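Local coordinates for protein 2-methyl-3-hydroxypyridine-5-carboxylic acid oxygenase (Mesorhizobium loti, PDB 3ALJ) that catalyses, as a FAD-dependent oxygenase, the oxidation of 2-methyl-3-hydroxypyridine-5-carboxylic acid, a reaction in which the pyridine ring is opened, at residues 274-286 and 321-333. Sequence-based numbering, arbitrary orientation. Where two conformers were deposited one is given.
Sequences KLDSWTRGKVALV and VEDALVAWETRIR
With CG trans to the backbone N in both Arg-333 (chi1 168°) and Glu-329, and both chains extended, these helix side chains reach across one face of the Trp-278 indole. Arg-333 CB makes a CH-pi contact over the six-membered ring, 3.8 Å from its centroid, while the guanidinium continues over the pyrrole end, its plane only 14° from that of the ring and centred above Trp-278 NE1. Arg-333 NH1 and NH2 then close end-on upon a single acceptor, Leu-275 O, the NH2 bond measuring 2.9 Å. A salt bridge within the helix, Arg-333 NH1 to Glu-329 OE2 at 3.0 Å, and a second one from Arg-333 NE to Asp-337 help fix the guanidinium's rotation. The other carboxylate oxygen, Glu-329 OE1, accepts a hydrogen bond from Trp-278 N, 2.8 Å away, the donor standing above the carboxylate plane, and a water links it to Thr-279 OG1.

Further along, Trp-328 meets Trp-278 obliquely, with Thr-279 CG2 and Leu-285 O at its edge; its NE1 bonds to Asn-307 O. Leu-325 CD2 lies against Ala-284 CB and is 3.5 Å from each of the carbonyls Gly-281 O and Val-283 O, packing the helix against the hairpin with its type II' turn from Arg-280 to Val-283. At the N-terminal end of the helix, Lys-282 NZ forms a salt bridge with Glu-322 OE2 at 2.9 Å, and a water bridges Gly-281 O to Glu-322 O.

Segment 321-333 of helix 321-349 runs nearly parallel to strand 283-285, at 20°, and packs against the hairpin 279-285, whose strand 279-280 forms one edge of the sheet, strand 283-285 pairing with strand 151-154; helix 300-314 packs against Trp-278, Leu-325 and Ile-332, and helix 161-166 against Val-283 and Leu-285.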
loop_
_atom_site.group_PDB
_atom_site.type_symbol
_atom_site.label_atom_id
_atom_site.label_comp_id
_atom_site.label_asym_id
_atom_site.label_seq_id
_atom_site.Cartn_x
_atom_site.Cartn_y
_atom_site.Cartn_z
ATOM N N LYS A 274 9.951 -5.195 -10.712
ATOM C CA LYS A 274 9.492 -4.672 -12.007
ATOM C C LYS A 274 9.592 -5.843 -13.020
ATOM O O LYS A 274 10.640 -6.533 -12.971
ATOM C CB LYS A 274 10.310 -3.467 -12.560
ATOM C CG LYS A 274 9.597 -2.841 -13.826
ATOM C CD LYS A 274 10.338 -1.535 -14.111
ATOM C CE LYS A 274 9.661 -0.958 -15.339
ATOM N NZ LYS A 274 10.372 0.434 -15.557
ATOM N N LEU A 275 8.514 -6.049 -13.803
ATOM C CA LEU A 275 8.430 -7.256 -14.656
ATOM C C LEU A 275 8.299 -6.911 -16.148
ATOM O O LEU A 275 7.754 -5.897 -16.467
ATOM C CB LEU A 275 7.181 -8.071 -14.315
ATOM C CG LEU A 275 7.006 -8.633 -12.904
ATOM C CD1 LEU A 275 5.783 -9.596 -12.773
ATOM C CD2 LEU A 275 8.108 -8.939 -12.061
ATOM N N ASP A 276 8.728 -7.862 -16.982
ATOM C CA ASP A 276 8.582 -7.784 -18.476
ATOM C C ASP A 276 7.067 -7.589 -18.806
ATOM O O ASP A 276 6.644 -6.824 -19.702
ATOM C CB ASP A 276 9.213 -9.043 -19.137
ATOM C CG ASP A 276 9.123 -9.014 -20.661
ATOM O OD1 ASP A 276 8.449 -9.917 -21.224
ATOM O OD2 ASP A 276 9.754 -8.108 -21.231
ATOM N N SER A 277 6.255 -8.389 -18.118
ATOM C CA SER A 277 4.821 -8.395 -18.325
ATOM C C SER A 277 4.101 -8.811 -17.099
ATOM O O SER A 277 4.773 -9.332 -16.180
ATOM C CB SER A 277 4.437 -9.283 -19.557
ATOM O OG SER A 277 4.618 -10.633 -19.148
ATOM N N TRP A 278 2.797 -8.609 -17.076
ATOM C CA TRP A 278 1.970 -8.941 -15.850
ATOM C C TRP A 278 1.028 -10.070 -16.056
ATOM O O TRP A 278 0.278 -10.435 -15.174
ATOM C CB TRP A 278 1.140 -7.696 -15.437
ATOM C CG TRP A 278 1.967 -6.541 -14.962
ATOM C CD1 TRP A 278 3.341 -6.456 -14.756
ATOM C CD2 TRP A 278 1.448 -5.267 -14.618
ATOM N NE1 TRP A 278 3.698 -5.167 -14.288
ATOM C CE2 TRP A 278 2.524 -4.455 -14.200
ATOM C CE3 TRP A 278 0.166 -4.745 -14.582
ATOM C CZ2 TRP A 278 2.320 -3.143 -13.724
ATOM C CZ3 TRP A 278 -0.039 -3.437 -14.164
ATOM C CH2 TRP A 278 1.023 -2.666 -13.731
ATOM N N THR A 279 1.087 -10.714 -17.251
ATOM C CA THR A 279 0.036 -11.711 -17.608
ATOM C C THR A 279 0.688 -12.893 -18.307
ATOM O O THR A 279 1.759 -12.770 -18.931
ATOM C CB THR A 279 -0.992 -11.126 -18.606
ATOM O OG1 THR A 279 -0.333 -10.821 -19.849
ATOM C CG2 THR A 279 -1.617 -9.841 -18.004
ATOM N N ARG A 280 0.010 -14.017 -18.151
ATOM C CA ARG A 280 0.411 -15.196 -18.975
ATOM C C ARG A 280 -0.825 -16.061 -19.064
ATOM O O ARG A 280 -1.268 -16.626 -18.107
ATOM C CB ARG A 280 1.639 -15.894 -18.372
ATOM C CG ARG A 280 2.292 -16.840 -19.391
ATOM C CD ARG A 280 3.268 -16.013 -20.190
ATOM N NE ARG A 280 4.216 -15.281 -19.356
ATOM C CZ ARG A 280 5.354 -15.766 -18.889
ATOM N NH1 ARG A 280 6.145 -14.937 -18.199
ATOM N NH2 ARG A 280 5.735 -17.011 -19.113
ATOM N N GLY A 281 -1.380 -16.155 -20.278
ATOM C CA GLY A 281 -2.603 -16.914 -20.383
ATOM C C GLY A 281 -3.718 -16.373 -19.484
ATOM O O GLY A 281 -4.153 -15.190 -19.670
ATOM N N LYS A 282 -4.263 -17.223 -18.633
ATOM C CA LYS A 282 -5.348 -16.847 -17.739
ATOM C C LYS A 282 -4.815 -16.338 -16.364
ATOM O O LYS A 282 -5.646 -16.159 -15.512
ATOM C CB LYS A 282 -6.296 -17.993 -17.499
ATOM C CG LYS A 282 -7.029 -18.479 -18.844
ATOM C CD LYS A 282 -7.759 -19.838 -18.517
ATOM C CE LYS A 282 -8.055 -20.771 -19.737
ATOM N NZ LYS A 282 -8.850 -19.940 -20.588
ATOM N N VAL A 283 -3.509 -16.113 -16.278
ATOM C CA VAL A 283 -2.905 -15.616 -14.992
ATOM C C VAL A 283 -2.609 -14.129 -15.125
ATOM O O VAL A 283 -1.960 -13.660 -16.042
ATOM C CB VAL A 283 -1.586 -16.355 -14.761
ATOM C CG1 VAL A 283 -0.869 -15.745 -13.521
ATOM C CG2 VAL A 283 -1.880 -17.893 -14.490
ATOM N N ALA A 284 -3.071 -13.348 -14.099
ATOM C CA ALA A 284 -2.702 -11.904 -13.983
ATOM C C ALA A 284 -2.034 -11.716 -12.668
ATOM O O ALA A 284 -2.527 -12.181 -11.601
ATOM C CB ALA A 284 -3.915 -11.075 -14.000
ATOM N N LEU A 285 -0.924 -11.004 -12.737
ATOM C CA LEU A 285 -0.144 -10.613 -11.497
ATOM C C LEU A 285 -0.577 -9.195 -11.106
ATOM O O LEU A 285 -0.528 -8.287 -11.941
ATOM C CB LEU A 285 1.347 -10.598 -11.803
ATOM C CG LEU A 285 1.825 -11.998 -12.306
ATOM C CD1 LEU A 285 3.339 -11.878 -12.544
ATOM C CD2 LEU A 285 1.530 -13.147 -11.318
ATOM N N VAL A 286 -0.935 -9.002 -9.843
ATOM C CA VAL A 286 -1.536 -7.687 -9.353
ATOM C C VAL A 286 -0.792 -7.274 -8.125
ATOM O O VAL A 286 -0.619 -8.127 -7.229
ATOM C CB VAL A 286 -3.057 -7.814 -9.017
ATOM C CG1 VAL A 286 -3.860 -8.246 -10.347
ATOM C CG2 VAL A 286 -3.407 -8.585 -7.667
ATOM N N VAL A 321 -10.806 -14.295 -21.543
ATOM C CA VAL A 321 -9.961 -13.849 -20.406
ATOM C C VAL A 321 -8.558 -13.533 -20.843
ATOM O O VAL A 321 -7.971 -12.519 -20.445
ATOM C CB VAL A 321 -9.938 -14.935 -19.296
ATOM C CG1 VAL A 321 -8.846 -14.676 -18.244
ATOM C CG2 VAL A 321 -11.271 -15.110 -18.630
ATOM N N GLU A 322 -7.988 -14.330 -21.711
ATOM C CA GLU A 322 -6.594 -14.021 -22.164
ATOM C C GLU A 322 -6.461 -12.675 -22.817
ATOM O O GLU A 322 -5.532 -11.910 -22.548
ATOM C CB GLU A 322 -6.075 -15.184 -23.081
ATOM C CG GLU A 322 -5.947 -16.508 -22.389
ATOM C CD GLU A 322 -7.182 -17.411 -22.458
ATOM O OE1 GLU A 322 -8.387 -17.022 -22.558
ATOM O OE2 GLU A 322 -6.921 -18.661 -22.302
ATOM N N ASP A 323 -7.427 -12.359 -23.687
ATOM C CA ASP A 323 -7.379 -11.096 -24.325
ATOM C C ASP A 323 -7.688 -9.933 -23.364
ATOM O O ASP A 323 -7.117 -8.855 -23.519
ATOM C CB ASP A 323 -8.400 -11.044 -25.493
ATOM C CG ASP A 323 -7.985 -11.875 -26.684
ATOM O OD1 ASP A 323 -6.821 -12.306 -26.775
ATOM O OD2 ASP A 323 -8.880 -12.000 -27.542
ATOM N N ALA A 324 -8.638 -10.138 -22.458
ATOM C CA ALA A 324 -8.918 -9.091 -21.429
ATOM C C ALA A 324 -7.708 -8.764 -20.603
ATOM O O ALA A 324 -7.488 -7.563 -20.300
ATOM C CB ALA A 324 -10.048 -9.453 -20.543
ATOM N N LEU A 325 -6.942 -9.778 -20.289
ATOM C CA LEU A 325 -5.698 -9.509 -19.514
ATOM C C LEU A 325 -4.663 -8.705 -20.227
ATOM O O LEU A 325 -4.016 -7.811 -19.648
ATOM C CB LEU A 325 -5.039 -10.833 -19.011
ATOM C CG LEU A 325 -5.688 -11.343 -17.678
ATOM C CD1 LEU A 325 -7.143 -11.238 -17.410
ATOM C CD2 LEU A 325 -5.157 -12.806 -17.304
ATOM N N VAL A 326 -4.443 -8.987 -21.541
ATOM C CA VAL A 326 -3.554 -8.218 -22.306
ATOM C C VAL A 326 -4.111 -6.759 -22.428
ATOM O O VAL A 326 -3.333 -5.790 -22.296
ATOM C CB VAL A 326 -3.396 -8.933 -23.678
ATOM C CG1 VAL A 326 -2.667 -7.998 -24.743
ATOM C CG2 VAL A 326 -2.517 -10.151 -23.518
ATOM N N ALA A 327 -5.426 -6.607 -22.642
ATOM C CA ALA A 327 -5.912 -5.225 -22.806
ATOM C C ALA A 327 -5.710 -4.470 -21.473
ATOM O O ALA A 327 -5.440 -3.275 -21.488
ATOM C CB ALA A 327 -7.380 -5.262 -23.163
ATOM N N TRP A 328 -5.921 -5.204 -20.381
ATOM C CA TRP A 328 -5.795 -4.546 -19.038
ATOM C C TRP A 328 -4.401 -4.031 -18.795
ATOM O O TRP A 328 -4.218 -2.845 -18.429
ATOM C CB TRP A 328 -6.091 -5.601 -18.012
ATOM C CG TRP A 328 -5.638 -5.309 -16.585
ATOM C CD1 TRP A 328 -6.187 -4.373 -15.698
ATOM C CD2 TRP A 328 -4.592 -6.025 -15.879
ATOM N NE1 TRP A 328 -5.478 -4.439 -14.478
ATOM C CE2 TRP A 328 -4.513 -5.427 -14.610
ATOM C CE3 TRP A 328 -3.686 -7.068 -16.222
ATOM C CZ2 TRP A 328 -3.688 -5.934 -13.610
ATOM C CZ3 TRP A 328 -2.802 -7.513 -15.246
ATOM C CH2 TRP A 328 -2.769 -6.880 -13.995
ATOM N N GLU A 329 -3.382 -4.869 -18.959
ATOM C CA GLU A 329 -2.026 -4.367 -18.804
ATOM C C GLU A 329 -1.702 -3.168 -19.705
ATOM O O GLU A 329 -1.114 -2.160 -19.307
ATOM C CB GLU A 329 -0.955 -5.496 -18.910
ATOM C CG GLU A 329 0.457 -5.031 -18.691
ATOM C CD GLU A 329 1.518 -6.139 -18.832
ATOM O OE1 GLU A 329 1.184 -7.300 -18.924
ATOM O OE2 GLU A 329 2.674 -5.704 -18.953
ATOM N N THR A 330 -2.076 -3.350 -20.970
ATOM C CA THR A 330 -1.809 -2.259 -21.921
ATOM C C THR A 330 -2.450 -0.925 -21.447
ATOM O O THR A 330 -1.844 0.142 -21.593
ATOM C CB THR A 330 -2.418 -2.668 -23.318
ATOM O OG1 THR A 330 -1.609 -3.750 -23.772
ATOM C CG2 THR A 330 -2.235 -1.480 -24.351
ATOM N N ARG A 331 -3.688 -0.995 -20.939
ATOM C CA ARG A 331 -4.425 0.216 -20.543
ATOM C C ARG A 331 -3.859 0.883 -19.285
ATOM O O ARG A 331 -3.721 2.058 -19.182
ATOM C CB ARG A 331 -5.893 -0.207 -20.270
ATOM C CG ARG A 331 -6.773 0.962 -19.863
ATOM C CD ARG A 331 -8.180 0.551 -19.891
ATOM N NE ARG A 331 -8.611 -0.405 -18.850
ATOM C CZ ARG A 331 -9.134 -0.037 -17.657
ATOM N NH1 ARG A 331 -9.170 1.262 -17.342
ATOM N NH2 ARG A 331 -9.597 -0.962 -16.739
ATOM N N ILE A 332 -3.549 0.005 -18.294
ATOM C CA ILE A 332 -3.322 0.561 -16.952
ATOM C C ILE A 332 -1.857 0.600 -16.549
ATOM O O ILE A 332 -1.443 1.378 -15.651
ATOM C CB ILE A 332 -4.202 -0.327 -15.903
ATOM C CG1 ILE A 332 -4.636 0.577 -14.853
ATOM C CG2 ILE A 332 -3.440 -1.636 -15.350
ATOM C CD1 ILE A 332 -5.842 1.547 -15.390
ATOM N N ARG A 333 -0.984 -0.250 -17.134
ATOM C CA ARG A 333 0.376 -0.333 -16.632
ATOM C C ARG A 333 1.146 0.959 -16.718
ATOM O O ARG A 333 1.916 1.250 -15.819
ATOM C CB ARG A 333 1.127 -1.549 -17.162
ATOM C CG ARG A 333 2.574 -1.504 -16.901
ATOM C CD ARG A 333 3.328 -2.683 -17.491
ATOM N NE ARG A 333 4.574 -2.590 -16.970
ATOM C CZ ARG A 333 5.445 -3.530 -16.927
ATOM N NH1 ARG A 333 5.153 -4.706 -17.504
ATOM N NH2 ARG A 333 6.608 -3.267 -16.385
HETATM O O HOH W 1 0.079 -8.440 -21.014
HETATM O O HOH W 2 -3.276 -13.174 -21.254
#